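Local atomic coordinates of putative extracellular solute-binding protein (PDB entry 4P56), a protein that probably captures small aromatic acids, here bound as mandelate, in the periplasm for delivery to a TRAP-type membrane transporter. Residues A[30-35]-A[74-79]; A[37-42]-A[210-215]; A[43-48]-A[142-147]; A[92-97]-A[190-195]. All blocks are in the same frame, centred on the assembly; numbering follows the deposited sequence.

Contact 1 of 4, residues A[30-35]-A[74-79]; sequences TLSSWL and AGHFDA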
loop_
_atom_site.group_PDB
_atom_site.type_symbol
_atom_site.label_atom_id
_atom_site.label_comp_id
_atom_site.label_asym_id
_atom_site.label_seq_id
_atom_site.Cartn_x
_atom_site.Cartn_y
_atom_site.Cartn_z
ATOM N N THR A 30 -5.163 8.783 20.094
ATOM C CA THR A 30 -4.592 9.731 19.164
ATOM C C THR A 30 -4.126 8.980 17.908
ATOM O O THR A 30 -3.650 7.837 17.987
ATOM C CB THR A 30 -3.425 10.519 19.778
ATOM O OG1 THR A 30 -2.435 9.619 20.308
ATOM C CG2 THR A 30 -3.940 11.422 20.905
ATOM N N LEU A 31 -4.265 9.651 16.768
ATOM C CA LEU A 31 -3.931 9.136 15.457
ATOM C C LEU A 31 -2.996 10.123 14.754
ATOM O O LEU A 31 -3.319 11.292 14.644
ATOM C CB LEU A 31 -5.221 8.975 14.648
ATOM C CG LEU A 31 -5.051 8.768 13.155
ATOM C CD1 LEU A 31 -4.371 7.434 12.839
ATOM C CD2 LEU A 31 -6.443 8.856 12.498
ATOM N N SER A 32 -1.830 9.672 14.296
ATOM C CA SER A 32 -0.984 10.518 13.463
ATOM C C SER A 32 -1.027 10.034 12.022
ATOM O O SER A 32 -0.963 8.838 11.771
ATOM C CB SER A 32 0.479 10.521 13.931
ATOM O OG SER A 32 1.264 11.446 13.182
ATOM N N SER A 33 -1.119 10.975 11.090
ATOM C CA SER A 33 -1.066 10.661 9.665
ATOM C C SER A 33 0.073 11.386 8.944
ATOM O O SER A 33 0.311 12.583 9.179
ATOM C CB SER A 33 -2.372 11.079 9.018
ATOM O OG SER A 33 -2.229 11.045 7.619
ATOM N N TRP A 34 0.767 10.670 8.069
ATOM C CA TRP A 34 1.843 11.266 7.283
ATOM C C TRP A 34 1.340 11.602 5.874
ATOM O O TRP A 34 2.114 11.994 5.012
ATOM C CB TRP A 34 3.071 10.352 7.238
ATOM C CG TRP A 34 2.805 8.867 7.021
ATOM C CD1 TRP A 34 2.535 7.941 7.982
ATOM C CD2 TRP A 34 2.777 8.151 5.768
ATOM N NE1 TRP A 34 2.358 6.702 7.422
ATOM C CE2 TRP A 34 2.505 6.806 6.061
ATOM C CE3 TRP A 34 2.956 8.527 4.433
ATOM C CZ2 TRP A 34 2.395 5.820 5.068
ATOM C CZ3 TRP A 34 2.852 7.551 3.447
ATOM C CH2 TRP A 34 2.566 6.221 3.767
ATOM N N LEU A 35 0.026 11.447 5.667
ATOM C CA LEU A 35 -0.651 11.893 4.441
ATOM C C LEU A 35 -1.554 13.091 4.721
ATOM O O LEU A 35 -2.048 13.240 5.825
ATOM C CB LEU A 35 -1.496 10.765 3.886
ATOM C CG LEU A 35 -0.681 9.571 3.373
ATOM C CD1 LEU A 35 -1.597 8.408 2.943
ATOM C CD2 LEU A 35 0.214 10.019 2.207
ATOM N N ALA A 74 8.339 6.922 7.883
ATOM C CA ALA A 74 8.841 5.653 8.363
ATOM C C ALA A 74 8.865 5.592 9.893
ATOM O O ALA A 74 8.663 4.533 10.473
ATOM C CB ALA A 74 10.210 5.388 7.799
ATOM N N GLY A 75 9.068 6.751 10.538
ATOM C CA GLY A 75 9.107 6.847 11.991
ATOM C C GLY A 75 7.795 6.547 12.692
ATOM O O GLY A 75 7.732 6.411 13.918
ATOM N N HIS A 76 6.729 6.435 11.924
ATOM C CA HIS A 76 5.417 6.225 12.513
ATOM C C HIS A 76 5.263 4.861 13.210
ATOM O O HIS A 76 4.477 4.739 14.137
ATOM C CB HIS A 76 4.300 6.461 11.477
ATOM C CG HIS A 76 3.865 7.903 11.383
ATOM N ND1 HIS A 76 4.645 8.883 10.811
ATOM C CD2 HIS A 76 2.738 8.519 11.817
ATOM C CE1 HIS A 76 4.006 10.045 10.879
ATOM N NE2 HIS A 76 2.858 9.855 11.501
ATOM N N PHE A 77 6.017 3.842 12.810
ATOM C CA PHE A 77 5.882 2.557 13.487
ATOM C C PHE A 77 6.385 2.704 14.932
ATOM O O PHE A 77 5.696 2.348 15.901
ATOM C CB PHE A 77 6.683 1.472 12.758
ATOM C CG PHE A 77 6.437 0.095 13.305
ATOM C CD1 PHE A 77 7.017 -0.300 14.481
ATOM C CD2 PHE A 77 5.607 -0.794 12.651
ATOM C CE1 PHE A 77 6.766 -1.553 15.026
ATOM C CE2 PHE A 77 5.363 -2.083 13.185
ATOM C CZ PHE A 77 5.936 -2.445 14.364
ATOM N N ASP A 78 7.600 3.220 15.074
ATOM C CA ASP A 78 8.164 3.454 16.404
ATOM C C ASP A 78 7.342 4.466 17.235
ATOM O O ASP A 78 7.278 4.341 18.461
ATOM C CB ASP A 78 9.621 3.918 16.308
ATOM C CG ASP A 78 10.568 2.786 15.903
ATOM O OD1 ASP A 78 10.229 1.619 16.167
ATOM O OD2 ASP A 78 11.619 3.063 15.298
ATOM N N ALA A 79 6.745 5.462 16.588
ATOM C CA ALA A 79 5.901 6.423 17.319
ATOM C C ALA A 79 4.817 5.662 18.056
ATOM O O ALA A 79 4.529 5.950 19.229
ATOM C CB ALA A 79 5.302 7.446 16.402
#

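Contact 2 of 4, residues A[37-42]-A[210-215]; sequences PTHAVV and PAESLV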
loop_
_atom_site.group_PDB
_atom_site.type_symbol
_atom_site.label_atom_id
_atom_site.label_comp_id
_atom_site.label_asym_id
_atom_site.label_seq_id
_atom_site.Cartn_x
_atom_site.Cartn_y
_atom_site.Cartn_z
ATOM N N PRO A 37 -4.815 15.368 5.087
ATOM C CA PRO A 37 -6.119 14.935 5.614
ATOM C C PRO A 37 -7.157 14.723 4.516
ATOM O O PRO A 37 -8.148 14.026 4.739
ATOM C CB PRO A 37 -6.561 16.100 6.519
ATOM C CG PRO A 37 -5.438 17.058 6.591
ATOM C CD PRO A 37 -4.490 16.755 5.459
ATOM N N THR A 38 -6.924 15.309 3.347
ATOM C CA THR A 38 -7.824 15.136 2.208
ATOM C C THR A 38 -7.562 13.805 1.451
ATOM O O THR A 38 -8.378 13.372 0.636
ATOM C CB THR A 38 -7.667 16.327 1.252
ATOM O OG1 THR A 38 -6.275 16.607 1.082
ATOM C CG2 THR A 38 -8.327 17.567 1.839
ATOM N N HIS A 39 -6.432 13.150 1.717
ATOM C CA HIS A 39 -6.123 11.886 1.039
ATOM C C HIS A 39 -7.143 10.787 1.342
ATOM O O HIS A 39 -7.715 10.736 2.430
ATOM C CB HIS A 39 -4.719 11.385 1.395
ATOM C CG HIS A 39 -4.234 10.286 0.498
ATOM N ND1 HIS A 39 -4.484 8.959 0.753
ATOM C CD2 HIS A 39 -3.553 10.320 -0.671
ATOM C CE1 HIS A 39 -3.941 8.218 -0.198
ATOM N NE2 HIS A 39 -3.372 9.021 -1.079
ATOM N N ALA A 40 -7.371 9.904 0.381
ATOM C CA ALA A 40 -8.307 8.794 0.571
ATOM C C ALA A 40 -8.148 8.070 1.917
ATOM O O ALA A 40 -9.129 7.774 2.611
ATOM C CB ALA A 40 -8.133 7.804 -0.516
ATOM N N VAL A 41 -6.924 7.671 2.203
ATOM C CA VAL A 41 -6.595 6.988 3.440
ATOM C C VAL A 41 -7.127 7.695 4.683
ATOM O O VAL A 41 -7.574 7.041 5.626
ATOM C CB VAL A 41 -5.086 6.828 3.596
ATOM C CG1 VAL A 41 -4.778 6.176 4.936
ATOM C CG2 VAL A 41 -4.529 5.976 2.468
ATOM N N VAL A 42 -7.058 9.017 4.708
ATOM C CA VAL A 42 -7.568 9.737 5.871
ATOM C C VAL A 42 -9.055 10.062 5.707
ATOM O O VAL A 42 -9.897 9.630 6.524
ATOM C CB VAL A 42 -6.769 11.016 6.140
ATOM C CG1 VAL A 42 -7.241 11.689 7.387
ATOM C CG2 VAL A 42 -5.286 10.701 6.269
ATOM N N PRO A 210 -0.164 4.303 -7.663
ATOM C CA PRO A 210 -1.480 3.961 -8.194
ATOM C C PRO A 210 -2.116 5.211 -8.803
ATOM O O PRO A 210 -1.581 6.307 -8.650
ATOM C CB PRO A 210 -2.250 3.514 -6.960
ATOM C CG PRO A 210 -1.697 4.396 -5.874
ATOM C CD PRO A 210 -0.222 4.582 -6.215
ATOM N N ALA A 211 -3.207 5.041 -9.529
ATOM C CA ALA A 211 -3.800 6.146 -10.261
ATOM C C ALA A 211 -4.111 7.378 -9.396
ATOM O O ALA A 211 -3.864 8.487 -9.803
ATOM C CB ALA A 211 -5.040 5.682 -10.945
ATOM N N GLU A 212 -4.689 7.172 -8.216
ATOM C CA GLU A 212 -5.203 8.282 -7.417
ATOM C C GLU A 212 -4.100 9.275 -7.049
ATOM O O GLU A 212 -4.336 10.481 -6.933
ATOM C CB GLU A 212 -5.911 7.766 -6.143
ATOM C CG GLU A 212 -4.986 7.200 -5.041
ATOM C CD GLU A 212 -4.320 8.321 -4.197
ATOM O OE1 GLU A 212 -3.204 8.097 -3.690
ATOM O OE2 GLU A 212 -4.896 9.415 -4.098
ATOM N N SER A 213 -2.894 8.745 -6.902
ATOM C CA SER A 213 -1.767 9.487 -6.406
ATOM C C SER A 213 -1.321 10.548 -7.401
ATOM O O SER A 213 -0.848 11.598 -6.990
ATOM C CB SER A 213 -0.612 8.524 -6.121
ATOM O OG SER A 213 -1.033 7.491 -5.233
ATOM N N LEU A 214 -1.507 10.284 -8.691
ATOM C CA LEU A 214 -1.251 11.295 -9.714
ATOM C C LEU A 214 -1.931 12.608 -9.338
ATOM O O LEU A 214 -1.393 13.702 -9.551
ATOM C CB LEU A 214 -1.778 10.801 -11.071
ATOM C CG LEU A 214 -1.688 11.777 -12.235
ATOM C CD1 LEU A 214 -0.258 11.869 -12.719
ATOM C CD2 LEU A 214 -2.617 11.357 -13.381
ATOM N N VAL A 215 -3.142 12.496 -8.799
ATOM C CA VAL A 215 -3.946 13.674 -8.528
ATOM C C VAL A 215 -3.735 14.157 -7.099
ATOM O O VAL A 215 -3.585 15.365 -6.868
ATOM C CB VAL A 215 -5.441 13.401 -8.783
ATOM C CG1 VAL A 215 -6.284 14.616 -8.461
ATOM C CG2 VAL A 215 -5.645 13.009 -10.206
HETATM O O HOH W 1 -6.622 10.607 -2.284
#

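Contact 3 of 4, residues A[43-48]-A[142-147]; sequences ADFLMP and GIYAHG. With RMN ((R)-mandelic acid), chain D.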
loop_
_atom_site.group_PDB
_atom_site.type_symbol
_atom_site.label_atom_id
_atom_site.label_comp_id
_atom_site.label_asym_id
_atom_site.label_seq_id
_atom_site.Cartn_x
_atom_site.Cartn_y
_atom_site.Cartn_z
ATOM N N ALA A 43 -9.371 10.831 4.668
ATOM C CA ALA A 43 -10.700 11.384 4.499
ATOM C C ALA A 43 -11.727 10.300 4.309
ATOM O O ALA A 43 -12.833 10.417 4.816
ATOM C CB ALA A 43 -10.754 12.346 3.310
ATOM N N ASP A 44 -11.383 9.258 3.550
ATOM C CA ASP A 44 -12.409 8.285 3.188
ATOM C C ASP A 44 -12.238 6.915 3.827
ATOM O O ASP A 44 -13.045 6.032 3.591
ATOM C CB ASP A 44 -12.533 8.146 1.678
ATOM C CG ASP A 44 -13.037 9.422 1.023
ATOM O OD1 ASP A 44 -13.687 10.224 1.697
ATOM O OD2 ASP A 44 -12.820 9.614 -0.175
ATOM N N PHE A 45 -11.219 6.745 4.641
ATOM C CA PHE A 45 -11.009 5.464 5.318
ATOM C C PHE A 45 -10.945 5.695 6.818
ATOM O O PHE A 45 -11.868 5.361 7.522
ATOM C CB PHE A 45 -9.739 4.735 4.831
ATOM C CG PHE A 45 -9.262 3.696 5.777
ATOM C CD1 PHE A 45 -10.144 2.790 6.329
ATOM C CD2 PHE A 45 -7.916 3.646 6.156
ATOM C CE1 PHE A 45 -9.687 1.831 7.254
ATOM C CE2 PHE A 45 -7.460 2.709 7.084
ATOM C CZ PHE A 45 -8.346 1.806 7.639
ATOM N N LEU A 46 -9.885 6.333 7.296
ATOM C CA LEU A 46 -9.667 6.432 8.733
ATOM C C LEU A 46 -10.747 7.246 9.448
ATOM O O LEU A 46 -11.162 6.912 10.574
ATOM C CB LEU A 46 -8.306 7.042 9.009
ATOM C CG LEU A 46 -7.155 6.058 8.730
ATOM C CD1 LEU A 46 -5.852 6.780 8.654
ATOM C CD2 LEU A 46 -7.105 4.991 9.812
HETATM N N MSE A 47 -11.193 8.327 8.829
HETATM C CA MSE A 47 -12.203 9.167 9.486
HETATM C C MSE A 47 -13.534 8.401 9.614
HETATM O O MSE A 47 -14.095 8.308 10.706
HETATM C CB MSE A 47 -12.380 10.491 8.738
HETATM C CG MSE A 47 -11.167 11.405 8.862
HETATM SE SE MSE A 47 -10.739 11.910 10.730
HETATM C CE MSE A 47 -9.569 10.512 11.337
ATOM N N PRO A 48 -14.040 7.840 8.500
ATOM C CA PRO A 48 -15.274 7.057 8.655
ATOM C C PRO A 48 -15.112 5.870 9.597
ATOM O O PRO A 48 -16.049 5.512 10.314
ATOM C CB PRO A 48 -15.601 6.578 7.233
ATOM C CG PRO A 48 -14.613 7.256 6.304
ATOM C CD PRO A 48 -13.749 8.198 7.097
ATOM N N GLY A 142 -4.984 -4.534 11.197
ATOM C CA GLY A 142 -5.381 -4.923 9.854
ATOM C C GLY A 142 -4.379 -4.477 8.812
ATOM O O GLY A 142 -3.463 -3.724 9.128
ATOM N N ILE A 143 -4.557 -4.969 7.590
ATOM C CA ILE A 143 -3.703 -4.629 6.483
ATOM C C ILE A 143 -4.610 -4.312 5.306
ATOM O O ILE A 143 -5.686 -4.872 5.174
ATOM C CB ILE A 143 -2.766 -5.799 6.115
ATOM C CG1 ILE A 143 -1.716 -6.011 7.201
ATOM C CG2 ILE A 143 -2.102 -5.551 4.771
ATOM C CD1 ILE A 143 -0.954 -7.356 7.058
ATOM N N TYR A 144 -4.174 -3.407 4.456
ATOM C CA TYR A 144 -4.859 -3.128 3.210
ATOM C C TYR A 144 -3.782 -2.903 2.133
ATOM O O TYR A 144 -2.602 -2.800 2.429
ATOM C CB TYR A 144 -5.799 -1.895 3.329
ATOM C CG TYR A 144 -5.107 -0.594 3.733
ATOM C CD1 TYR A 144 -4.391 0.148 2.821
ATOM C CD2 TYR A 144 -5.171 -0.130 5.024
ATOM C CE1 TYR A 144 -3.755 1.319 3.184
ATOM C CE2 TYR A 144 -4.539 1.044 5.406
ATOM C CZ TYR A 144 -3.826 1.757 4.479
ATOM O OH TYR A 144 -3.190 2.925 4.847
ATOM N N ALA A 145 -4.219 -2.802 0.891
ATOM C CA ALA A 145 -3.303 -2.564 -0.229
ATOM C C ALA A 145 -3.917 -1.492 -1.082
ATOM O O ALA A 145 -5.139 -1.335 -1.070
ATOM C CB ALA A 145 -3.136 -3.820 -1.031
ATOM N N HIS A 146 -3.102 -0.751 -1.830
ATOM C CA HIS A 146 -3.672 0.164 -2.798
ATOM C C HIS A 146 -3.951 -0.545 -4.130
ATOM O O HIS A 146 -3.807 -1.768 -4.240
ATOM C CB HIS A 146 -2.827 1.457 -2.941
ATOM C CG HIS A 146 -1.452 1.305 -3.550
ATOM N ND1 HIS A 146 -1.215 0.750 -4.797
ATOM C CD2 HIS A 146 -0.252 1.795 -3.139
ATOM C CE1 HIS A 146 0.068 0.847 -5.088
ATOM N NE2 HIS A 146 0.682 1.479 -4.095
ATOM N N GLY A 147 -4.357 0.217 -5.129
ATOM C CA GLY A 147 -4.738 -0.372 -6.393
ATOM C C GLY A 147 -3.551 -0.703 -7.261
ATOM O O GLY A 147 -2.410 -0.645 -6.812
HETATM C C1 RMN D . 2.036 4.956 -1.170
HETATM C C2 RMN D . 1.702 5.628 -0.003
HETATM C C3 RMN D . 0.639 6.512 0.023
HETATM C C4 RMN D . -0.083 6.769 -1.130
HETATM C C5 RMN D . 0.254 6.108 -2.308
HETATM C C6 RMN D . 1.307 5.206 -2.316
HETATM C C7 RMN D . 3.205 4.010 -1.198
HETATM C C10 RMN D . 4.337 4.668 -1.927
HETATM O O8 RMN D . 2.940 2.849 -1.889
HETATM O O11 RMN D . 4.481 4.557 -3.193
HETATM O O12 RMN D . 5.140 5.402 -1.277
#

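Contact 4 of 4, residues A[92-97]-A[190-195]; sequences HAYYPG and KPAPES. With RMN ((R)-mandelic acid), chain D.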
loop_
_atom_site.group_PDB
_atom_site.type_symbol
_atom_site.label_atom_id
_atom_site.label_comp_id
_atom_site.label_asym_id
_atom_site.label_seq_id
_atom_site.Cartn_x
_atom_site.Cartn_y
_atom_site.Cartn_z
ATOM N N HIS A 92 4.443 -0.943 4.309
ATOM C CA HIS A 92 5.363 -2.057 4.390
ATOM C C HIS A 92 6.582 -1.849 3.523
ATOM O O HIS A 92 7.632 -2.428 3.778
ATOM C CB HIS A 92 4.631 -3.327 4.017
ATOM C CG HIS A 92 3.718 -3.761 5.101
ATOM N ND1 HIS A 92 2.433 -4.206 4.878
ATOM C CD2 HIS A 92 3.918 -3.835 6.430
ATOM C CE1 HIS A 92 1.868 -4.506 6.031
ATOM N NE2 HIS A 92 2.755 -4.296 6.992
ATOM N N ALA A 93 6.450 -0.983 2.534
ATOM C CA ALA A 93 7.580 -0.618 1.687
ATOM C C ALA A 93 8.659 0.210 2.401
ATOM O O ALA A 93 9.789 0.302 1.922
ATOM C CB ALA A 93 7.071 0.161 0.433
ATOM N N TYR A 94 8.323 0.852 3.506
ATOM C CA TYR A 94 9.204 1.857 4.077
ATOM C C TYR A 94 10.226 1.251 5.049
ATOM O O TYR A 94 10.999 1.991 5.641
ATOM C CB TYR A 94 8.368 2.913 4.787
ATOM C CG TYR A 94 7.546 3.742 3.838
ATOM C CD1 TYR A 94 7.590 3.513 2.435
ATOM C CD2 TYR A 94 6.736 4.755 4.311
ATOM C CE1 TYR A 94 6.813 4.281 1.575
ATOM C CE2 TYR A 94 5.965 5.533 3.442
ATOM C CZ TYR A 94 6.004 5.272 2.089
ATOM O OH TYR A 94 5.234 6.085 1.307
ATOM N N TYR A 95 10.215 -0.071 5.209
ATOM C CA TYR A 95 11.118 -0.748 6.179
ATOM C C TYR A 95 11.911 -1.879 5.546
ATOM O O TYR A 95 11.558 -3.041 5.676
ATOM C CB TYR A 95 10.318 -1.277 7.380
ATOM C CG TYR A 95 9.423 -0.209 7.922
ATOM C CD1 TYR A 95 9.865 0.629 8.918
ATOM C CD2 TYR A 95 8.143 -0.034 7.423
ATOM C CE1 TYR A 95 9.038 1.657 9.415
ATOM C CE2 TYR A 95 7.311 0.967 7.900
ATOM C CZ TYR A 95 7.761 1.793 8.895
ATOM O OH TYR A 95 6.943 2.794 9.351
ATOM N N PRO A 96 13.008 -1.536 4.882
ATOM C CA PRO A 96 13.838 -2.514 4.160
ATOM C C PRO A 96 14.190 -3.678 5.044
ATOM O O PRO A 96 14.745 -3.431 6.123
ATOM C CB PRO A 96 15.101 -1.729 3.832
ATOM C CG PRO A 96 14.662 -0.329 3.792
ATOM C CD PRO A 96 13.595 -0.199 4.856
ATOM N N GLY A 97 13.846 -4.889 4.606
ATOM C CA GLY A 97 14.129 -6.117 5.327
ATOM C C GLY A 97 13.091 -6.625 6.317
ATOM O O GLY A 97 13.261 -7.733 6.800
ATOM N N LYS A 190 11.848 6.693 -1.527
ATOM C CA LYS A 190 11.490 7.750 -0.588
ATOM C C LYS A 190 9.973 7.696 -0.357
ATOM O O LYS A 190 9.214 7.238 -1.218
ATOM C CB LYS A 190 11.886 9.132 -1.122
ATOM C CG LYS A 190 13.378 9.327 -1.369
ATOM C CD LYS A 190 14.147 9.389 -0.062
ATOM C CE LYS A 190 15.568 9.881 -0.254
ATOM N NZ LYS A 190 16.390 9.511 0.926
ATOM N N PRO A 191 9.518 8.178 0.810
ATOM C CA PRO A 191 8.088 8.130 1.107
ATOM C C PRO A 191 7.283 8.959 0.115
ATOM O O PRO A 191 7.810 9.912 -0.446
ATOM C CB PRO A 191 7.995 8.748 2.504
ATOM C CG PRO A 191 9.334 8.610 3.078
ATOM C CD PRO A 191 10.313 8.643 1.959
ATOM N N ALA A 192 6.017 8.598 -0.056
ATOM C CA ALA A 192 5.129 9.233 -1.034
ATOM C C ALA A 192 5.134 10.770 -1.031
ATOM O O ALA A 192 5.219 11.373 -2.095
ATOM C CB ALA A 192 3.732 8.730 -0.839
ATOM N N PRO A 193 5.053 11.404 0.137
ATOM C CA PRO A 193 4.995 12.875 0.088
ATOM C C PRO A 193 6.220 13.542 -0.539
ATOM O O PRO A 193 6.151 14.737 -0.824
ATOM C CB PRO A 193 4.911 13.274 1.563
ATOM C CG PRO A 193 4.357 12.068 2.254
ATOM C CD PRO A 193 4.951 10.900 1.508
ATOM N N GLU A 194 7.319 12.815 -0.732
ATOM C CA GLU A 194 8.474 13.418 -1.371
ATOM C C GLU A 194 8.359 13.472 -2.903
ATOM O O GLU A 194 9.226 14.044 -3.568
ATOM C CB GLU A 194 9.776 12.715 -0.972
ATOM C CG GLU A 194 10.120 12.856 0.500
ATOM C CD GLU A 194 11.553 12.483 0.826
ATOM O OE1 GLU A 194 12.466 12.799 0.033
ATOM O OE2 GLU A 194 11.763 11.874 1.897
ATOM N N SER A 195 7.309 12.871 -3.459
ATOM C CA SER A 195 7.232 12.672 -4.902
ATOM C C SER A 195 7.138 14.010 -5.669
ATOM O O SER A 195 7.769 14.194 -6.706
ATOM C CB SER A 195 6.066 11.710 -5.246
ATOM O OG SER A 195 4.794 12.271 -4.914
HETATM C C1 RMN D . 2.036 4.956 -1.170
HETATM C C2 RMN D . 1.702 5.628 -0.003
HETATM C C3 RMN D . 0.639 6.512 0.023
HETATM C C4 RMN D . -0.083 6.769 -1.130
HETATM C C5 RMN D . 0.254 6.108 -2.308
HETATM C C6 RMN D . 1.307 5.206 -2.316
HETATM C C7 RMN D . 3.205 4.010 -1.198
HETATM C C10 RMN D . 4.337 4.668 -1.927
HETATM O O8 RMN D . 2.940 2.849 -1.889
HETATM O O11 RMN D . 4.481 4.557 -3.193
HETATM O O12 RMN D . 5.140 5.402 -1.277
#

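Contact 1 of 4, residues A[30-35]-A[74-79]
His76 reaches across to the 30-35 segment and is met twice there, by the indole of Trp34 over a face and by the hydroxyl of Ser32 at an edge. Its CB already grazes Trp34 CD1. Further out, His76 CG lies 3.7 Å from Trp34 CD1, which stands 3.6 Å above the imidazole plane and over its centre. The two rings form an edge-to-face (T-shaped) pair with planes 62° apart. His76 ND1 is bonded to the carbonyl of Asn72, His76 CD2 lies 3.7 Å from Ser32 CB, and His76 CE1 packs 3.8 Å from Trp34 CB. At the tip, His76 NE2 and Ser32 OG share a hydrogen bond of 2.8 Å, near the plane of the imidazole. With a polar partner at each nitrogen, the rotation of the ring is fixed. Ser32 OG, turned away from its backbone N (chi1 -175°), also takes part in a bond with Val70 N. Trp34 belongs to the mandelate pocket, so His76 backs a ligand-binding indole as a second-shell residue, and Trp34 NE1 bonds to Phe89 O. The pair joins the loop leaving strand 28-31 to the start of helix 76-81, with His76 also touching Thr88 on strand 87-91.

Contact 2 of 4, residues A[37-42]-A[210-215]
His39 NE2 donates to Glu212 OE1 at 2.8 Å, and this is where the two segments touch. The bond is bent, with an N-H...O angle of 142°, and the carboxylate is turned 87° from the imidazole plane. His39 comes to OE1 from above the carboxylate plane, while Ser213 OG, donating at 2.7 Å, arrives from the opposite face. Two donors thus grip one buried oxygen. The other, Glu212 OE2, accepts from a water at 2.8 Å and is bonded to Ser216 OG. That same water accepts from Ala40 N at 2.9 Å, giving the segments a second, indirect tie, and it lies above one face of the His39 ring, toward the rim.

The next shell explains the poses. His39 is the N-cap of helix 40-56: with CG anti to the backbone N (chi1 -167°), ND1 turns back to accept from Val41 N at 3.1 Å, leaving NE2 for the glutamate. The Glu212 chain bends at chi2 to present its carboxylate. The nearby carboxylate would be expected to polarise the imidazole. His39 and Ser213 both belong to the mandelate pocket, so Glu212 probably helps to position two ligand-lining side chains. The whole group bridges the N-terminus of helix 40-56 and the first turn of helix 211-216, with Trp274 and His277 of helix 263-285 packed against it.

Contact 3 of 4, residues A[43-48]-A[142-147]
Phe45 and Tyr144 meet in a buried aromatic contact that packs helix 40-56 onto strand 139-145, an outer strand of a three-stranded antiparallel sheet. Their approach is through ring carbons alone: Phe45 CE2 lies 3.8 Å from Tyr144 CE2, and Tyr144 CD2 is a little farther from the same atom. The ring centroids are 5.5 Å apart with planes at 71°, an oblique meeting of the two rings. In Phe45, CG points away from the backbone N (chi1 161°), which turns the ring toward the strand. Tyr144 CG instead sits between its backbone N and carbonyl carbon (chi1 59°), a torsion that turns its ring toward the helix.

Leu266 and Leu269 of helix 263-285 and Val240 of the central strand close round Phe45. The polar end of Tyr144 is accounted for by His238, whose ND1 bonds to the phenol OH; His238 is itself a pocket residue. Beyond the strand's end, His146 brings its edge to the mandelate, with NE2 3.4 Å from RMN O8 and nearly in the plane of the ring. His146 ND1 donates to Gly147 O at 2.7 Å, also in the imidazole plane, which fixes the rotation of the ring. A helix packed on a sheet, with the strand's end leading to a pocket residue, is consistent with the two-lobed alpha/beta fold of this solute-binding family.

Contact 4 of 4, residues A[92-97]-A[190-195]
Tyr94 OH is gripped from two directions: it donates to the mandelate carboxylate at RMN O12, 2.7 Å away, and accepts from Ala192 N at 3.0 Å. The second bond is nearly straight, its N-H...O angle being 164°. The hydroxyl is a donor toward the ligand and an acceptor toward the amide, so it links the 190-195 loop to the bound acid. RMN O12 lies at the edge of the phenol, close to the ring plane, whereas Ala192 N approaches obliquely.

Apolar contacts flank the polar tip. Tyr94 CE2 rests 3.9 Å from Pro191 CB, and Tyr94 OH is 3.5 Å from Pro191 CA; the phenol crosses the proline obliquely. The methyl of Ala192 sits 3.6 Å from RMN O12, beside the carboxylate.

The two loops come from different lobes, one following strand 87-91 and the other following strand 186-189, and they face each other across the ligand cleft. Arg170 NH2 also bonds to mandelate, in keeping with the arginine-carboxylate pairing well known in TRAP solute-binding proteins, and Asp236 OD2 is another partner of the ligand.

Tyr94 has CG anti to its carbonyl carbon (chi1 -68°), which sends the ring toward the cleft, and Trp34 packs against the ring. On the other loop, Ala192 O accepts from both the N and the OG of Ser195, at the start of helix 195-200, the OG bond being 3.0 Å long and nearly along the C=O axis.

All four contacts are buried, yet their chemistry changes with place. Contact 3 is apolar, ring against ring between helix 40-56 and strand 139-145, whereas contact 2 draws on the N-terminus of that same helix for a polar, water-bridged network around a carboxylate; Val41 O and Leu46 N link the two along the helix. Contact 1 mixes an aromatic pair with a serine-histidine bond and stays within one lobe. Contacts 2 and 4 each span the cleft; they do not touch one another, the nearest atoms of the two contacts being about 6 Å apart. Contact 1 meets contact 4 through Trp34 and Tyr94, and Ala74 O lies 2.7 Å from Tyr95 OH. Each contact holds at least one mandelate-pocket residue.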